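Enoyl-CoA hydratase (Mycobacterium avium, PDB 3OC7) probably catalyses the reversible addition of water to the double bond of enoyl-CoA thioesters in fatty acid metabolism, as a member of the crotonase family. Local coordinates at residues D116-A121 against R138-L143. Sequence-based numbering, arbitrary orientation.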
ATOM      1  N   ASP A 116     -23.149   1.833  10.922  1.00 10.10           N
ATOM      2  CA  ASP A 116     -24.301   1.314  10.108  1.00 12.19           C
ATOM      3  C   ASP A 116     -25.176   2.483   9.612  1.00 12.49           C
ATOM      4  O   ASP A 116     -26.350   2.650  10.020  1.00 13.48           O
ATOM      5  CB  ASP A 116     -25.127   0.238  10.858  1.00 12.37           C
ATOM      6  CG  ASP A 116     -25.952  -0.645   9.917  1.00 16.23           C
ATOM      7  OD1 ASP A 116     -25.625  -0.752   8.706  1.00 16.14           O
ATOM      8  OD2 ASP A 116     -26.960  -1.236  10.391  1.00 22.91           O
ATOM      9  N   GLY A 117     -24.601   3.294   8.728  1.00 12.29           N
ATOM     10  CA  GLY A 117     -25.234   4.542   8.260  1.00 13.27           C
ATOM     11  C   GLY A 117     -24.317   5.356   7.359  1.00 12.44           C
ATOM     12  O   GLY A 117     -23.217   4.900   7.014  1.00 13.04           O
ATOM     13  N   HIS A 118     -24.752   6.566   6.998  1.00 13.05           N
ATOM     14  CA  HIS A 118     -24.032   7.422   6.049  1.00 12.93           C
ATOM     15  C   HIS A 118     -22.785   8.085   6.665  1.00 12.43           C
ATOM     16  O   HIS A 118     -22.787   8.488   7.845  1.00 12.17           O
ATOM     17  CB  HIS A 118     -24.985   8.476   5.442  1.00 13.70           C
ATOM     18  CG  HIS A 118     -26.251   7.894   4.874  1.00 14.21           C
ATOM     19  ND1 HIS A 118     -26.263   7.010   3.813  1.00 17.28           N
ATOM     20  CD2 HIS A 118     -27.550   8.090   5.215  1.00 16.41           C
ATOM     21  CE1 HIS A 118     -27.515   6.679   3.534  1.00 16.68           C
ATOM     22  NE2 HIS A 118     -28.312   7.318   4.372  1.00 17.79           N
ATOM     23  N   VAL A 119     -21.716   8.155   5.861  1.00 12.50           N
ATOM     24  CA  VAL A 119     -20.452   8.828   6.216  1.00 11.91           C
ATOM     25  C   VAL A 119     -20.098   9.896   5.137  1.00 11.73           C
ATOM     26  O   VAL A 119     -19.993   9.570   3.944  1.00 12.07           O
ATOM     27  CB  VAL A 119     -19.284   7.800   6.333  1.00 11.50           C
ATOM     28  CG1 VAL A 119     -17.904   8.491   6.621  1.00 11.16           C
ATOM     29  CG2 VAL A 119     -19.594   6.707   7.375  1.00 10.96           C
ATOM     30  N   ARG A 120     -19.946  11.157   5.557  1.00 12.71           N
ATOM     31  CA  ARG A 120     -19.575  12.258   4.632  1.00 13.62           C
ATOM     32  C   ARG A 120     -18.552  13.212   5.298  1.00 13.23           C
ATOM     33  O   ARG A 120     -18.503  13.328   6.525  1.00 13.35           O
ATOM     34  CB  ARG A 120     -20.805  13.074   4.165  1.00 13.90           C
ATOM     35  CG  ARG A 120     -21.963  12.318   3.494  1.00 15.30           C
ATOM     36  CD  ARG A 120     -21.611  11.847   2.068  1.00 17.37           C
ATOM     37  NE  ARG A 120     -22.747  11.235   1.377  1.00 18.36           N
ATOM     38  CZ  ARG A 120     -23.137   9.969   1.520  1.00 18.61           C
ATOM     39  NH1 ARG A 120     -22.486   9.147   2.339  1.00 17.86           N
ATOM     40  NH2 ARG A 120     -24.196   9.526   0.854  1.00 20.29           N
ATOM     41  N   ALA A 121     -17.760  13.913   4.465  1.00 14.48           N
ATOM     42  CA  ALA A 121     -16.850  15.002   4.900  1.00 15.26           C
ATOM     43  C   ALA A 121     -15.956  14.644   6.100  1.00 14.97           C
ATOM     44  O   ALA A 121     -15.291  13.606   6.064  1.00 15.56           O
ATOM     45  CB  ALA A 121     -17.630  16.327   5.135  1.00 16.06           C
ATOM     46  N   ARG A 138     -26.589  -0.826   5.906  1.00 14.39           N
ATOM     47  CA  ARG A 138     -27.149   0.513   5.664  1.00 15.74           C
ATOM     48  C   ARG A 138     -26.104   1.566   5.287  1.00 15.93           C
ATOM     49  O   ARG A 138     -26.465   2.710   4.979  1.00 17.41           O
ATOM     50  CB  ARG A 138     -27.913   1.018   6.895  1.00 16.30           C
ATOM     51  CG  ARG A 138     -29.021   0.101   7.399  1.00 16.92           C
ATOM     52  CD  ARG A 138     -29.921   0.817   8.384  1.00 18.34           C
ATOM     53  NE  ARG A 138     -29.176   1.518   9.426  1.00 19.06           N
ATOM     54  CZ  ARG A 138     -29.729   2.227  10.408  1.00 18.64           C
ATOM     55  NH1 ARG A 138     -31.060   2.325  10.506  1.00 19.46           N
ATOM     56  NH2 ARG A 138     -28.951   2.848  11.293  1.00 18.61           N
ATOM     57  N   SER A 139     -24.827   1.196   5.300  1.00 15.24           N
ATOM     58  CA  SER A 139     -23.733   2.176   5.172  1.00 14.06           C
ATOM     59  C   SER A 139     -23.571   2.736   3.745  1.00 14.13           C
ATOM     60  O   SER A 139     -23.783   2.017   2.756  1.00 14.81           O
ATOM     61  CB  SER A 139     -22.405   1.555   5.649  1.00 14.05           C
ATOM     62  OG  SER A 139     -22.501   1.047   6.982  1.00 12.95           O
ATOM     63  N   SER A 140     -23.198   4.015   3.639  1.00 13.21           N
ATOM     64  CA  SER A 140     -22.771   4.614   2.347  1.00 13.49           C
ATOM     65  C   SER A 140     -21.633   5.628   2.560  1.00 12.48           C
ATOM     66  O   SER A 140     -21.527   6.211   3.661  1.00 12.84           O
ATOM     67  CB  SER A 140     -23.942   5.277   1.578  1.00 14.02           C
ATOM     68  OG  SER A 140     -24.159   6.622   1.988  1.00 16.53           O
ATOM     69  N   PHE A 141     -20.814   5.855   1.510  1.00 11.82           N
ATOM     70  CA  PHE A 141     -19.623   6.721   1.550  1.00 11.12           C
ATOM     71  C   PHE A 141     -19.522   7.563   0.245  1.00 11.00           C
ATOM     72  O   PHE A 141     -19.700   7.010  -0.859  1.00 11.18           O
ATOM     73  CB  PHE A 141     -18.347   5.847   1.678  1.00 10.37           C
ATOM     74  CG  PHE A 141     -18.384   4.817   2.815  1.00 10.94           C
ATOM     75  CD1 PHE A 141     -18.988   3.559   2.640  1.00 10.76           C
ATOM     76  CD2 PHE A 141     -17.812   5.108   4.060  1.00 10.64           C
ATOM     77  CE1 PHE A 141     -19.030   2.623   3.692  1.00 11.70           C
ATOM     78  CE2 PHE A 141     -17.834   4.171   5.109  1.00 11.66           C
ATOM     79  CZ  PHE A 141     -18.446   2.947   4.938  1.00 11.85           C
ATOM     80  N   ALA A 142     -19.250   8.878   0.343  1.00 11.40           N
ATOM     81  CA  ALA A 142     -19.008   9.749  -0.846  1.00 12.30           C
ATOM     82  C   ALA A 142     -18.142  10.980  -0.511  1.00 12.32           C
ATOM     83  O   ALA A 142     -18.407  11.664   0.486  1.00 13.95           O
ATOM     84  CB  ALA A 142     -20.342  10.188  -1.490  1.00 12.09           C
ATOM     85  N   LEU A 143     -17.115  11.235  -1.326  1.00 13.43           N
ATOM     86  CA  LEU A 143     -16.220  12.403  -1.175  1.00 13.39           C
ATOM     87  C   LEU A 143     -16.573  13.445  -2.251  1.00 14.06           C
ATOM     88  O   LEU A 143     -15.950  13.478  -3.324  1.00 14.48           O
ATOM     89  CB  LEU A 143     -14.731  11.985  -1.296  1.00 14.16           C
ATOM     90  CG  LEU A 143     -14.165  11.054  -0.213  1.00 14.57           C
ATOM     91  CD1 LEU A 143     -13.124  10.063  -0.770  1.00 17.57           C
ATOM     92  CD2 LEU A 143     -13.578  11.827   0.974  1.00 17.88           C
TER
HETATM   93  O   HOH W   1     -17.745  14.132   1.649  1.00 18.12           O
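The guanidinium of Arg120 has the methyl CB of Ala142 over one face, 3.9 Å above its plane, while its edge is turned to Ser140. There NH1 and NH2 both donate end-on to the single hydroxyl Ser140 OG, the bond from NH1 being 3.0 Å long, and OG lies almost exactly in the guanidinium plane. NH1 also reaches back to Val119 O at 3.0 Å, approaching from above that carbonyl's plane. The His118 ring meets the same hydroxyl at its edge, with ND1 2.8 Å from Ser140 OG. A chi1 of 86° sets this OG between its own backbone N and carbonyl carbon, where both partners can reach it. On the sheet face opposite His118, Ser140 and Arg120, Val119 CB and CG2 pack obliquely against CD2 and CE2 of the Phe141 ring, and Phe124 touches both side chains.

Between these two layers run the parallel strands 118-120 and 140-142. With 67-69 they form the small second sheet of the crotonase fold; strands 111-115 and 132-135 of the larger sheet each lead into one of them, so the contact joins successive turns of the crotonase spiral. Val119 N donates to Ser140 O at 2.9 Å, whereas the bond from Ser140 N to Gly117 O is weak. Before the strands, Arg138 turns its guanidinium edge to Asp116: NH2 lies 2.9 Å from Asp116 O, nearly in line with the C=O, and NE 3.1 Å from the same oxygen. The bend at chi3 (-49°) folds the chain back for this grip, and Arg138 N donates to Asp116 OD1 at 3.0 Å.

Side chains thus supplement a short parallel ladder: two arginines bind backbone oxygens, and a buried serine hydroxyl joins an imidazole to a guanidinium.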